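Local coordinates for protein dihydropteroate synthase (Clostridioides difficile, PDB 6PZ2) that catalyses, as a dihydropteroate synthase, the folate-pathway condensation of 6-hydroxymethyl-7,8-dihydropterin pyrophosphate with p-aminobenzoate to give 7,8-dihydropteroate, at residues Gly9-Ile14 with Gly48-Asp53; Ile88-Asp93 with Leu106-Val111; Ile206-Ser211 with Asp241-Val246. All coordinates share one frame; numbering follows the deposited sequence.

Overall arrangement
From the N terminus, the chain enters the first strand of a TIM barrel, turns through helix 33-46 and closes its first loop in interaction 1, where Gly9-Ile14 meets Gly48-Asp53. Interaction 2 then closes a shorter loop, with helix 97-105 lying between Ile88-Asp93 and Leu106-Val111. Interaction 3 follows much later and pairs Ile206-Ser211 with Asp241-Val246, the last two strands of the barrel. The three loops run in series, neither nested nor crossed, yet one parallel sheet unites them. Strand 51-55 lies beside strand 90-93, linking interactions 1 and 2; strand 13-19 lies beside strand 245-248, linking 1 and 3. Interactions 2 and 3 do not touch.

Interaction 1 (Gly9-Ile14 with Gly48-Asp53); sequences GKRTYI and GADIID. With SO4 (sulfate ion), chain C.
Arg11 and Asp50 reach toward each other from opposite directions, and the guanidinium takes the carboxylate end-on. Arg11 NH1 lies 2.7 Å from Asp50 OD1 and NH2 lies 2.9 Å from Asp50 OD2, a two-nitrogen salt bridge with one bond to each oxygen. Arg11 CG sits between the backbone N and the carbonyl carbon (chi1 67°), and the chain then runs extended to NE, carrying the guanidinium to Asp50. The fit is not coplanar: the two planes are 53° apart, and NH1 meets OD1 from above the carboxylate plane. Asp50 OD2 also accepts from the backbone, through its anti lone pair, with Ile14 N at 2.8 Å. Asp50 thereby fastens both a side chain and the start of strand 13-19. Tyr13 covers one face of the Arg11 guanidinium, its CE1 3.4 Å above the plane and over the centre. Arg11 NH2 gives a further bond to Thr12 O. The backbones also join, Asp50 N donating to Ile14 O at 2.8 Å, where strands 13-19 and 51-55 of the TIM barrel draw together after the crossover through helix 33-46. Gly48, with positive phi, closes that helix in a Schellman motif. At the guanidinium edge, Arg11 NE and NH1 bind a sulfate ion, probably from the crystallisation liquor; NE meets its O3 at 2.9 Å. Lys10 NZ adds weak bonds to the same ion. Tyr13 OH bonds to Asp7 O.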
loop_
_atom_site.group_PDB
_atom_site.type_symbol
_atom_site.label_atom_id
_atom_site.label_comp_id
_atom_site.label_asym_id
_atom_site.label_seq_id
_atom_site.Cartn_x
_atom_site.Cartn_y
_atom_site.Cartn_z
ATOM N N GLY A 9 16.123 10.446 -3.482
ATOM C CA GLY A 9 15.292 11.061 -4.509
ATOM C C GLY A 9 15.192 10.197 -5.755
ATOM O O GLY A 9 14.204 10.254 -6.479
ATOM N N LYS A 10 16.170 9.338 -5.989
ATOM C CA LYS A 10 16.101 8.479 -7.147
ATOM C C LYS A 10 15.037 7.390 -6.957
ATOM O O LYS A 10 14.409 6.988 -7.927
ATOM C CB LYS A 10 17.456 7.817 -7.378
ATOM C CG LYS A 10 17.519 6.936 -8.608
ATOM C CD LYS A 10 18.660 5.951 -8.561
ATOM C CE LYS A 10 18.966 5.371 -9.926
ATOM N NZ LYS A 10 20.150 4.482 -9.872
ATOM N N ARG A 11 14.885 6.862 -5.742
ATOM C CA ARG A 11 13.944 5.789 -5.463
ATOM C C ARG A 11 13.816 5.654 -3.938
ATOM O O ARG A 11 14.463 6.385 -3.196
ATOM C CB ARG A 11 14.398 4.458 -6.070
ATOM C CG ARG A 11 15.658 3.875 -5.442
ATOM C CD ARG A 11 16.012 2.518 -6.008
ATOM N NE ARG A 11 17.257 1.923 -5.529
ATOM C CZ ARG A 11 17.386 1.085 -4.500
ATOM N NH1 ARG A 11 18.545 0.462 -4.330
ATOM N NH2 ARG A 11 16.386 0.890 -3.648
ATOM N N THR A 12 12.979 4.733 -3.493
ATOM C CA THR A 12 12.869 4.408 -2.086
ATOM C C THR A 12 13.881 3.300 -1.790
ATOM O O THR A 12 14.107 2.449 -2.662
ATOM C CB THR A 12 11.447 3.968 -1.741
ATOM O OG1 THR A 12 10.535 5.015 -2.076
ATOM C CG2 THR A 12 11.299 3.657 -0.271
ATOM N N TYR A 13 14.542 3.417 -0.629
ATOM C CA TYR A 13 15.568 2.489 -0.158
ATOM C C TYR A 13 14.945 1.694 0.988
ATOM O O TYR A 13 14.063 2.203 1.712
ATOM C CB TYR A 13 16.864 3.235 0.210
ATOM C CG TYR A 13 17.513 3.915 -0.971
ATOM C CD1 TYR A 13 18.350 3.222 -1.824
ATOM C CD2 TYR A 13 17.187 5.209 -1.306
ATOM C CE1 TYR A 13 18.874 3.810 -2.965
ATOM C CE2 TYR A 13 17.709 5.821 -2.433
ATOM C CZ TYR A 13 18.538 5.110 -3.280
ATOM O OH TYR A 13 19.045 5.713 -4.391
ATOM N N ILE A 14 15.392 0.455 1.085
ATOM C CA ILE A 14 14.824 -0.464 2.008
ATOM C C ILE A 14 15.874 -0.847 3.047
ATOM O O ILE A 14 16.932 -1.346 2.712
ATOM C CB ILE A 14 14.293 -1.724 1.290
ATOM C CG1 ILE A 14 13.345 -1.378 0.137
ATOM C CG2 ILE A 14 13.641 -2.657 2.299
ATOM C CD1 ILE A 14 12.115 -0.609 0.563
ATOM N N GLY A 48 16.267 -7.826 -1.680
ATOM C CA GLY A 48 16.463 -6.468 -2.188
ATOM C C GLY A 48 16.702 -5.423 -1.101
ATOM O O GLY A 48 16.581 -4.234 -1.403
ATOM N N ALA A 49 17.097 -5.796 0.113
ATOM C CA ALA A 49 17.489 -4.769 1.134
ATOM C C ALA A 49 18.683 -3.945 0.641
ATOM O O ALA A 49 19.581 -4.489 -0.027
ATOM C CB ALA A 49 17.820 -5.426 2.451
ATOM N N ASP A 50 18.677 -2.651 0.959
ATOM C CA ASP A 50 19.747 -1.716 0.605
ATOM C C ASP A 50 20.715 -1.517 1.783
ATOM O O ASP A 50 21.870 -1.085 1.619
ATOM C CB ASP A 50 19.130 -0.389 0.160
ATOM C CG ASP A 50 18.265 -0.541 -1.083
ATOM O OD1 ASP A 50 18.802 -1.026 -2.069
ATOM O OD2 ASP A 50 17.065 -0.191 -1.062
ATOM N N ILE A 51 20.235 -1.791 2.993
ATOM C CA ILE A 51 21.029 -1.620 4.194
ATOM C C ILE A 51 20.397 -2.532 5.246
ATOM O O ILE A 51 19.184 -2.754 5.168
ATOM C CB ILE A 51 21.078 -0.152 4.670
ATOM C CG1 ILE A 51 21.921 0.016 5.941
ATOM C CG2 ILE A 51 19.683 0.411 4.905
ATOM C CD1 ILE A 51 22.428 1.413 6.151
ATOM N N ILE A 52 21.200 -3.043 6.177
ATOM C CA ILE A 52 20.723 -3.920 7.257
ATOM C C ILE A 52 20.896 -3.184 8.591
ATOM O O ILE A 52 22.010 -2.754 8.898
ATOM C CB ILE A 52 21.535 -5.226 7.321
ATOM C CG1 ILE A 52 21.666 -5.943 5.972
ATOM C CG2 ILE A 52 21.005 -6.124 8.426
ATOM C CD1 ILE A 52 20.457 -6.721 5.554
ATOM N N ASP A 53 19.849 -3.152 9.405
ATOM C CA ASP A 53 19.834 -2.474 10.672
ATOM C C ASP A 53 19.959 -3.553 11.741
ATOM O O ASP A 53 18.993 -4.259 12.049
ATOM C CB ASP A 53 18.547 -1.683 10.917
ATOM C CG ASP A 53 18.554 -0.742 12.116
ATOM O OD1 ASP A 53 19.547 0.012 12.274
ATOM O OD2 ASP A 53 17.550 -0.730 12.873
HETATM S S SO4 C . 20.414 2.242 -7.129
HETATM O O1 SO4 C . 20.595 3.483 -6.295
HETATM O O2 SO4 C . 20.490 0.934 -6.451
HETATM O O3 SO4 C . 19.067 2.278 -7.742
HETATM O O4 SO4 C . 21.452 2.160 -8.183
#

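Interaction 2 (Ile88-Asp93 with Leu106-Val111); sequences IPISID and LGVTMV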
loop_
_atom_site.group_PDB
_atom_site.type_symbol
_atom_site.label_atom_id
_atom_site.label_comp_id
_atom_site.label_asym_id
_atom_site.label_seq_id
_atom_site.Cartn_x
_atom_site.Cartn_y
_atom_site.Cartn_z
ATOM N N ILE A 88 27.108 -5.290 1.762
ATOM C CA ILE A 88 25.928 -4.484 2.045
ATOM C C ILE A 88 26.201 -3.464 3.167
ATOM O O ILE A 88 26.791 -3.757 4.182
ATOM C CB ILE A 88 24.745 -5.413 2.396
ATOM C CG1 ILE A 88 23.399 -4.705 2.228
ATOM C CG2 ILE A 88 24.878 -6.026 3.777
ATOM C CD1 ILE A 88 23.000 -4.536 0.762
ATOM N N PRO A 89 25.688 -2.261 3.033
ATOM C CA PRO A 89 25.852 -1.349 4.126
ATOM C C PRO A 89 25.124 -1.857 5.376
ATOM O O PRO A 89 24.130 -2.571 5.273
ATOM C CB PRO A 89 25.242 -0.033 3.635
ATOM C CG PRO A 89 25.317 -0.142 2.119
ATOM C CD PRO A 89 25.163 -1.615 1.833
ATOM N N ILE A 90 25.648 -1.451 6.526
ATOM C CA ILE A 90 25.125 -1.845 7.836
ATOM C C ILE A 90 24.807 -0.575 8.632
ATOM O O ILE A 90 25.483 0.435 8.567
ATOM C CB ILE A 90 26.122 -2.724 8.616
ATOM C CG1 ILE A 90 26.606 -3.934 7.819
ATOM C CG2 ILE A 90 25.543 -3.150 9.954
ATOM C CD1 ILE A 90 27.862 -4.561 8.399
ATOM N N SER A 91 23.758 -0.665 9.417
ATOM C CA SER A 91 23.345 0.378 10.292
ATOM C C SER A 91 23.384 -0.210 11.698
ATOM O O SER A 91 22.919 -1.326 11.843
ATOM C CB SER A 91 21.941 0.793 9.914
ATOM O OG SER A 91 21.344 1.540 10.942
ATOM N N ILE A 92 23.844 0.515 12.714
ATOM C CA ILE A 92 23.845 -0.097 14.033
ATOM C C ILE A 92 22.744 0.589 14.845
ATOM O O ILE A 92 22.756 1.779 15.066
ATOM C CB ILE A 92 25.222 -0.026 14.722
ATOM C CG1 ILE A 92 25.192 -0.588 16.145
ATOM C CG2 ILE A 92 25.725 1.408 14.778
ATOM C CD1 ILE A 92 25.142 -2.082 16.243
ATOM N N ASP A 93 21.791 -0.207 15.273
ATOM C CA ASP A 93 20.666 0.298 15.986
ATOM C C ASP A 93 21.102 0.378 17.446
ATOM O O ASP A 93 20.928 -0.573 18.172
ATOM C CB ASP A 93 19.457 -0.632 15.833
ATOM C CG ASP A 93 18.149 -0.124 16.432
ATOM O OD1 ASP A 93 18.149 0.542 17.512
ATOM O OD2 ASP A 93 17.118 -0.424 15.811
ATOM N N LEU A 106 34.562 -1.055 13.096
ATOM C CA LEU A 106 34.483 -2.253 12.224
ATOM C C LEU A 106 33.853 -1.963 10.859
ATOM O O LEU A 106 33.689 -2.906 10.092
ATOM C CB LEU A 106 33.675 -3.335 12.937
ATOM C CG LEU A 106 34.320 -3.893 14.201
ATOM C CD1 LEU A 106 33.338 -4.745 14.985
ATOM C CD2 LEU A 106 35.562 -4.702 13.855
ATOM N N GLY A 107 33.488 -0.728 10.518
ATOM C CA GLY A 107 33.051 -0.434 9.133
ATOM C C GLY A 107 31.535 -0.358 8.945
ATOM O O GLY A 107 31.047 -0.233 7.836
ATOM N N VAL A 108 30.751 -0.414 10.013
ATOM C CA VAL A 108 29.358 0.010 9.938
ATOM C C VAL A 108 29.264 1.415 9.328
ATOM O O VAL A 108 30.074 2.274 9.635
ATOM C CB VAL A 108 28.779 -0.063 11.360
ATOM C CG1 VAL A 108 27.596 0.834 11.590
ATOM C CG2 VAL A 108 28.457 -1.508 11.707
ATOM N N THR A 109 28.217 1.676 8.547
ATOM C CA THR A 109 28.036 2.938 7.815
ATOM C C THR A 109 27.188 3.963 8.578
ATOM O O THR A 109 27.449 5.133 8.461
ATOM C CB THR A 109 27.364 2.687 6.462
ATOM O OG1 THR A 109 28.180 1.724 5.799
ATOM C CG2 THR A 109 27.227 3.932 5.620
ATOM N N MET A 110 26.185 3.559 9.339
ATOM C CA MET A 110 25.221 4.510 9.868
ATOM C C MET A 110 24.913 4.128 11.320
ATOM O O MET A 110 24.901 2.962 11.646
ATOM C CB MET A 110 23.917 4.422 9.064
ATOM C CG MET A 110 22.695 5.055 9.744
ATOM S SD MET A 110 21.148 4.952 8.764
ATOM C CE MET A 110 21.460 6.204 7.522
ATOM N N VAL A 111 24.721 5.111 12.182
ATOM C CA VAL A 111 24.221 4.855 13.505
ATOM C C VAL A 111 22.736 5.217 13.456
ATOM O O VAL A 111 22.360 6.317 13.117
ATOM C CB VAL A 111 24.981 5.676 14.567
ATOM C CG1 VAL A 111 24.356 5.518 15.942
ATOM C CG2 VAL A 111 26.462 5.330 14.613
HETATM O O HOH W 1 28.534 -0.803 6.528
#
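Val108 packs its two methyl branches against two isoleucines of the neighbouring strand. Val108 CG2 meets Ile90 CG2 at 3.8 Å, and Val108 CG1 meets Ile92 CG2 at 3.7 Å, the side chains crossing at about a right angle in both pairs. The first torsion of Val108 (156°) sets CG1 opposite its own backbone N, and this branch also lies alongside Ile90 O. Ile92 CG2 touches Val111 CG2 as well, so one isoleucine methyl bridges two valines. Ile90 O is gripped by two amides: Thr109 N at 3.0 Å, tilted from the carbonyl plane, and Met110 N at 3.3 Å, lying in it. Ile92 N returns a bond to Met110 O at 2.9 Å, and the CA-H of Ser91 also approaches this oxygen. These links pair strands 90-93 and 110-113 in parallel, and helix 97-105 connects them in a beta-alpha-beta unit of the TIM barrel. Gly107 completes a Schellman motif just after it. A water bridges the two segments at the start of strand 90-93: Ile90 N donates to it at 3.0 Å, it donates to Gly107 O, and it bonds Thr109 OG1 at 2.7 Å. In the next shell, Ile79 of helix 68-85 and Ala103 of helix 97-105 pack on Val108, while Ala100 and Leu104 pack on Val111. On the other face, Ser91 OG passes close to the side chain of Met110 and is hydrogen-bonded to Asp53. Strand 90-93 leads to Asp93, which touches the bound pteroic acid.

Interaction 3 (Ile206-Ser211 with Asp241-Val246); sequences ILLGTS and DGVDIV. With PT1 (pteroic acid), chain K.
The backbone of Ile206 is held at both ends by Asp244, its O by the amide N and its N by the carboxylate. Among the hydrogen bonds, Ile206 O accepts two amides, Asp244 N at 2.9 Å and Ile245 N at 3.1 Å, the second lying in the carbonyl plane. Leu208 N donates to Ile245 O at 2.9 Å, which carries the parallel pairing one step further. The carboxylate of Asp244 adds a side-chain link: OD2 uses its anti lone pair to accept from Ile206 N at 3.1 Å. Its first torsion (-72°) lays CG beside its own backbone N, turning the acid back toward the strand start. Two CA-H...O contacts reinforce the pairing, Leu207 CA to Ile245 O and Val246 CA to Leu208 O. In the apolar packing, on the face of Leu207 and Ile245, Leu207 CD1 rests on Ile245 CG2 at 3.8 Å, and Met15 touches both residues. Separately, Val243 CG2 touches Leu208 CB at 3.9 Å and also Ile206 CG2. Pteroic acid is met by Leu207 CD2, 3.6 Å from its N11, and by the backbone Gly209 O, which makes a weak hydrogen bond with O1 of the ligand. Lys213 also donates to Gly209 O and bonds the ligand. Strands 207-208 and 245-248 are neighbouring parallel strands of the TIM barrel, and the first runs out into the pterin pocket of dihydropteroate synthase.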
loop_
_atom_site.group_PDB
_atom_site.type_symbol
_atom_site.label_atom_id
_atom_site.label_comp_id
_atom_site.label_asym_id
_atom_site.label_seq_id
_atom_site.Cartn_x
_atom_site.Cartn_y
_atom_site.Cartn_z
ATOM N N ILE A 206 14.248 11.260 4.993
ATOM C CA ILE A 206 13.361 10.770 6.073
ATOM C C ILE A 206 13.346 9.245 6.048
ATOM O O ILE A 206 13.324 8.627 4.973
ATOM C CB ILE A 206 11.944 11.349 5.902
ATOM C CG1 ILE A 206 11.978 12.874 6.042
ATOM C CG2 ILE A 206 10.943 10.719 6.863
ATOM C CD1 ILE A 206 10.776 13.562 5.442
ATOM N N LEU A 207 13.368 8.670 7.247
ATOM C CA LEU A 207 13.271 7.259 7.448
ATOM C C LEU A 207 12.027 6.973 8.284
ATOM O O LEU A 207 11.749 7.696 9.259
ATOM C CB LEU A 207 14.534 6.737 8.137
ATOM C CG LEU A 207 14.663 5.220 8.271
ATOM C CD1 LEU A 207 16.127 4.814 8.328
ATOM C CD2 LEU A 207 13.966 4.726 9.516
ATOM N N LEU A 208 11.312 5.925 7.881
ATOM C CA LEU A 208 10.054 5.577 8.573
ATOM C C LEU A 208 10.088 4.114 9.006
ATOM O O LEU A 208 10.484 3.219 8.239
ATOM C CB LEU A 208 8.864 5.852 7.644
ATOM C CG LEU A 208 7.510 5.464 8.212
ATOM C CD1 LEU A 208 7.188 6.346 9.406
ATOM C CD2 LEU A 208 6.405 5.565 7.162
ATOM N N GLY A 209 9.633 3.869 10.232
ATOM C CA GLY A 209 9.451 2.504 10.656
ATOM C C GLY A 209 8.120 2.276 11.353
ATOM O O GLY A 209 7.855 2.894 12.382
ATOM N N THR A 210 7.318 1.376 10.788
ATOM C CA THR A 210 5.970 1.037 11.304
ATOM C C THR A 210 5.787 -0.476 11.400
ATOM O O THR A 210 4.865 -0.948 12.057
ATOM C CB THR A 210 4.848 1.565 10.400
ATOM O OG1 THR A 210 4.935 0.891 9.140
ATOM C CG2 THR A 210 4.935 3.059 10.200
ATOM N N SER A 211 6.677 -1.211 10.740
ATOM C CA SER A 211 6.510 -2.625 10.492
ATOM C C SER A 211 6.112 -3.352 11.777
ATOM O O SER A 211 6.816 -3.333 12.763
ATOM C CB SER A 211 7.764 -3.201 9.908
ATOM O OG SER A 211 7.569 -4.565 9.576
ATOM N N ASP A 241 4.536 10.884 0.909
ATOM C CA ASP A 241 4.795 12.009 1.794
ATOM C C ASP A 241 6.284 12.408 1.874
ATOM O O ASP A 241 6.632 13.319 2.599
ATOM C CB ASP A 241 4.249 11.642 3.175
ATOM C CG ASP A 241 2.734 11.745 3.223
ATOM O OD1 ASP A 241 2.234 12.714 2.627
ATOM O OD2 ASP A 241 2.078 10.877 3.868
ATOM N N GLY A 242 7.198 11.749 1.175
ATOM C CA GLY A 242 8.580 12.189 1.122
ATOM C C GLY A 242 9.553 11.206 1.763
ATOM O O GLY A 242 10.770 11.488 1.781
ATOM N N VAL A 243 9.064 10.054 2.256
ATOM C CA VAL A 243 9.951 9.096 2.908
ATOM C C VAL A 243 10.963 8.549 1.896
ATOM O O VAL A 243 10.600 8.216 0.776
ATOM C CB VAL A 243 9.176 7.954 3.565
ATOM C CG1 VAL A 243 10.121 6.864 3.991
ATOM C CG2 VAL A 243 8.324 8.449 4.734
ATOM N N ASP A 244 12.205 8.411 2.346
ATOM C CA ASP A 244 13.319 7.955 1.515
ATOM C C ASP A 244 13.702 6.517 1.855
ATOM O O ASP A 244 14.216 5.796 1.012
ATOM C CB ASP A 244 14.542 8.843 1.756
ATOM C CG ASP A 244 14.356 10.211 1.138
ATOM O OD1 ASP A 244 14.353 10.278 -0.122
ATOM O OD2 ASP A 244 14.126 11.180 1.910
ATOM N N ILE A 245 13.531 6.136 3.119
ATOM C CA ILE A 245 13.982 4.855 3.563
ATOM C C ILE A 245 12.888 4.295 4.462
ATOM O O ILE A 245 12.472 5.024 5.373
ATOM C CB ILE A 245 15.294 4.952 4.380
ATOM C CG1 ILE A 245 16.384 5.747 3.656
ATOM C CG2 ILE A 245 15.756 3.566 4.793
ATOM C CD1 ILE A 245 17.671 5.934 4.430
ATOM N N VAL A 246 12.524 3.031 4.266
ATOM C CA VAL A 246 11.595 2.366 5.170
ATOM C C VAL A 246 12.330 1.223 5.861
ATOM O O VAL A 246 13.045 0.460 5.224
ATOM C CB VAL A 246 10.321 1.859 4.463
ATOM C CG1 VAL A 246 9.447 3.023 4.037
ATOM C CG2 VAL A 246 10.608 0.953 3.274
HETATM C C2 PT1 K . 11.963 3.070 14.027
HETATM C C3 PT1 K . 12.380 1.967 14.878
HETATM C C5 PT1 K . 13.831 1.811 14.991
HETATM N N6 PT1 K . 11.546 1.107 15.520
HETATM C C7 PT1 K . 14.178 3.678 13.606
HETATM N N9 PT1 K . 14.633 2.678 14.374
HETATM C C10 PT1 K . 12.050 0.132 16.293
HETATM N N11 PT1 K . 15.028 4.510 12.976
HETATM C C12 PT1 K . 13.436 0.003 16.439
HETATM C C21 PT1 K . 4.848 -0.888 19.069
HETATM O O22 PT1 K . 4.130 0.077 19.370
HETATM O O1 PT1 K . 10.664 3.334 13.824
HETATM N N4 PT1 K . 12.860 3.895 13.450
HETATM N N8 PT1 K . 14.292 0.805 15.764
HETATM C C13 PT1 K . 11.104 -0.793 17.030
HETATM N N14 PT1 K . 10.300 0.018 17.936
HETATM C C15 PT1 K . 9.012 -0.267 18.231
HETATM C C16 PT1 K . 8.424 -1.503 17.938
HETATM C C17 PT1 K . 8.234 0.738 18.790
HETATM C C18 PT1 K . 7.083 -1.712 18.247
HETATM C C19 PT1 K . 6.891 0.534 19.095
HETATM C C20 PT1 K . 6.313 -0.692 18.811
HETATM O O23 PT1 K . 4.338 -2.001 18.925
#